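Local coordinates for protein TarM (Staphylococcus aureus subsp. aureus 21178, PDB 4X7R) that belongs to the two-domain GT-B glycosyltransferases and binds UDP and (2S)-2,3-dihydroxypropyl 2-acetamido-2-deoxy-alpha-D-glucopyranoside in the cleft between its Rossmann-like folds, at residues 249-254 with 400-405. The protein carries 1 engineered substitution. Numbering follows the deposited sequence.
Sequences HVNHHE and SQYEGQ. With 3YW ((2S)-2,3-dihydroxypropyl 2-acetamido-2-deoxy-alpha-D-glucopyranoside), chain F.
Where His249–Val250 meets Gly404, residues 249-254 and 402-404 run roughly antiparallel, 148° apart, with Val250 CA and Gly404 CA 4.0 Å from each other, and no hydrogen bond joins the two loops. Gly404 CA instead offers a C-H to His249 O at 3.2 Å, an approach so close that it suits a residue with no side chain. Further along, Asn251 packs its CB against Tyr402 CB, and its ND2 lies at the edge of the tyrosine ring, near the ring plane. Asn251 holds CG anti to its backbone N (chi1 -176°), beside the carbonyl carbon, and its OD1 accepts from His253 N, making an Asx turn, and from His253 ND1 at 2.8 Å, in the carbonyl plane on a lone pair; two donors thus fix the amide, whose ND2 goes to Lys425 O. Each loop follows a parallel strand, 243-247 or 395-398, of a different Rossmann-like sheet, so the contact bridges the GT-B cleft at the bound 3YW. There 3YW O3 donates to OE1 of Glu403, bent at chi2 (-64°), at 2.7 Å, while OE2 takes Ser400 OG and a salt bridge from Lys331. The same O3 accepts from Gly404 N and Gln405 N, both at 3.0 Å. Histidine serves on the other loop because both ring nitrogens can work at once: His249 ND1 is hydrogen-bonded to 3YW O6, in the ring plane, at 2.7 Å, and NE2 to Asp226.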
loop_
_atom_site.group_PDB
_atom_site.type_symbol
_atom_site.label_atom_id
_atom_site.label_comp_id
_atom_site.label_asym_id
_atom_site.label_seq_id
_atom_site.Cartn_x
_atom_site.Cartn_y
_atom_site.Cartn_z
ATOM N N HIS A 249 1.845 -11.968 0.371
ATOM C CA HIS A 249 2.583 -11.131 1.320
ATOM C C HIS A 249 2.129 -11.325 2.774
ATOM O O HIS A 249 2.775 -10.817 3.692
ATOM C CB HIS A 249 2.442 -9.648 0.925
ATOM C CG HIS A 249 3.209 -9.285 -0.296
ATOM N ND1 HIS A 249 4.516 -8.847 -0.214
ATOM C CD2 HIS A 249 2.837 -9.318 -1.595
ATOM C CE1 HIS A 249 4.895 -8.610 -1.460
ATOM N NE2 HIS A 249 3.917 -8.887 -2.324
ATOM N N VAL A 250 1.059 -12.055 2.983
ATOM C CA VAL A 250 0.437 -12.168 4.317
ATOM C C VAL A 250 0.229 -13.619 4.762
ATOM O O VAL A 250 0.282 -14.542 3.955
ATOM C CB VAL A 250 -0.937 -11.406 4.325
ATOM C CG1 VAL A 250 -0.786 -9.922 3.948
ATOM C CG2 VAL A 250 -1.937 -12.068 3.370
ATOM N N ASN A 251 -0.126 -13.788 6.024
ATOM C CA ASN A 251 -0.568 -15.069 6.525
ATOM C C ASN A 251 -1.925 -15.300 5.794
ATOM O O ASN A 251 -2.799 -14.419 5.804
ATOM C CB ASN A 251 -0.735 -15.017 8.058
ATOM C CG ASN A 251 -1.099 -16.343 8.681
ATOM O OD1 ASN A 251 -1.824 -17.145 8.089
ATOM N ND2 ASN A 251 -0.623 -16.606 9.900
ATOM N N HIS A 252 -2.047 -16.443 5.083
ATOM C CA HIS A 252 -3.208 -16.780 4.263
ATOM C C HIS A 252 -4.465 -17.137 5.087
ATOM O O HIS A 252 -5.550 -17.274 4.522
ATOM C CB HIS A 252 -2.851 -17.886 3.274
ATOM C CG HIS A 252 -2.445 -19.158 3.960
ATOM N ND1 HIS A 252 -1.313 -19.215 4.775
ATOM C CD2 HIS A 252 -3.040 -20.373 3.949
ATOM C CE1 HIS A 252 -1.278 -20.452 5.243
ATOM N NE2 HIS A 252 -2.296 -21.188 4.769
ATOM N N HIS A 253 -4.337 -17.292 6.403
ATOM C CA HIS A 253 -5.522 -17.555 7.211
ATOM C C HIS A 253 -6.218 -16.222 7.476
ATOM O O HIS A 253 -5.559 -15.162 7.508
ATOM C CB HIS A 253 -5.174 -18.186 8.567
ATOM C CG HIS A 253 -4.497 -19.508 8.478
ATOM N ND1 HIS A 253 -3.105 -19.605 8.373
ATOM C CD2 HIS A 253 -5.017 -20.753 8.591
ATOM C CE1 HIS A 253 -2.829 -20.903 8.378
ATOM N NE2 HIS A 253 -3.946 -21.635 8.511
ATOM N N GLU A 254 -7.543 -16.278 7.692
ATOM C CA GLU A 254 -8.328 -15.104 8.051
ATOM C C GLU A 254 -7.873 -14.610 9.428
ATOM O O GLU A 254 -7.632 -15.411 10.347
ATOM C CB GLU A 254 -9.835 -15.421 8.072
ATOM C CG GLU A 254 -10.498 -15.278 6.714
ATOM C CD GLU A 254 -10.941 -13.887 6.307
ATOM O OE1 GLU A 254 -10.119 -12.943 6.351
ATOM O OE2 GLU A 254 -12.112 -13.754 5.891
ATOM N N SER A 400 2.340 -7.706 16.859
ATOM C CA SER A 400 1.603 -8.174 15.677
ATOM C C SER A 400 1.185 -9.637 15.809
ATOM O O SER A 400 1.959 -10.457 16.308
ATOM C CB SER A 400 2.423 -7.965 14.413
ATOM O OG SER A 400 1.613 -8.222 13.280
ATOM N N GLN A 401 -0.049 -9.940 15.398
ATOM C CA GLN A 401 -0.596 -11.296 15.486
ATOM C C GLN A 401 -0.470 -12.054 14.175
ATOM O O GLN A 401 -0.600 -13.281 14.176
ATOM C CB GLN A 401 -2.068 -11.275 15.953
ATOM C CG GLN A 401 -2.255 -10.864 17.418
ATOM C CD GLN A 401 -2.123 -11.972 18.423
ATOM O OE1 GLN A 401 -2.240 -13.161 18.111
ATOM N NE2 GLN A 401 -1.951 -11.594 19.680
ATOM N N TYR A 402 -0.304 -11.335 13.050
ATOM C CA TYR A 402 -0.189 -11.987 11.746
ATOM C C TYR A 402 0.815 -11.245 10.854
ATOM O O TYR A 402 0.745 -10.019 10.733
ATOM C CB TYR A 402 -1.559 -12.071 11.018
ATOM C CG TYR A 402 -2.729 -12.498 11.886
ATOM C CD1 TYR A 402 -3.047 -13.846 12.051
ATOM C CD2 TYR A 402 -3.520 -11.557 12.541
ATOM C CE1 TYR A 402 -4.120 -14.245 12.852
ATOM C CE2 TYR A 402 -4.577 -11.946 13.365
ATOM C CZ TYR A 402 -4.879 -13.290 13.508
ATOM O OH TYR A 402 -5.917 -13.671 14.319
ATOM N N GLU A 403 1.722 -11.990 10.208
ATOM C CA GLU A 403 2.678 -11.430 9.261
ATOM C C GLU A 403 2.948 -12.451 8.160
ATOM O O GLU A 403 2.751 -13.662 8.347
ATOM C CB GLU A 403 4.030 -11.052 9.940
ATOM C CG GLU A 403 4.017 -9.940 10.979
ATOM C CD GLU A 403 3.641 -8.560 10.469
ATOM O OE1 GLU A 403 3.757 -8.312 9.246
ATOM O OE2 GLU A 403 3.222 -7.724 11.301
ATOM N N GLY A 404 3.457 -11.944 7.056
ATOM C CA GLY A 404 3.996 -12.734 5.965
ATOM C C GLY A 404 5.469 -12.921 6.256
ATOM O O GLY A 404 6.028 -14.003 6.053
ATOM N N GLN A 405 6.102 -11.862 6.783
ATOM C CA GLN A 405 7.533 -11.877 7.162
ATOM C C GLN A 405 7.857 -10.821 8.227
ATOM O O GLN A 405 8.345 -11.175 9.287
ATOM C CB GLN A 405 8.447 -11.717 5.928
ATOM C CG GLN A 405 9.915 -11.945 6.250
ATOM C CD GLN A 405 10.788 -12.019 5.021
ATOM O OE1 GLN A 405 10.579 -11.319 4.028
ATOM N NE2 GLN A 405 11.805 -12.867 5.077
HETATM O O3A 3YW F . -2.369 -6.784 2.534
HETATM C C4A 3YW F . 1.305 -6.108 2.836
HETATM C C5A 3YW F . -0.139 -6.250 3.250
HETATM O O5 3YW F . 3.974 -7.626 3.017
HETATM C C6A 3YW F . -1.011 -6.748 2.124
HETATM C C5 3YW F . 5.250 -7.380 3.622
HETATM C C6 3YW F . 6.262 -7.373 2.502
HETATM C C4 3YW F . 5.492 -8.439 4.695
HETATM O O6 3YW F . 6.276 -8.602 1.791
HETATM C C3 3YW F . 4.469 -8.234 5.808
HETATM O O4 3YW F . 6.800 -8.298 5.238
HETATM O O3 3YW F . 4.614 -9.208 6.842
HETATM O O7 3YW F . 1.076 -9.576 6.709
HETATM C C7 3YW F . 1.258 -8.385 6.942
HETATM C C8 3YW F . 0.514 -7.665 8.026
HETATM N N2 3YW F . 2.135 -7.655 6.251
HETATM C C2 3YW F . 3.040 -8.221 5.264
HETATM C C1 3YW F . 2.856 -7.541 3.895
HETATM O O1 3YW F . 2.233 -6.289 3.907
HETATM O O2 3YW F . -0.615 -4.983 3.705
#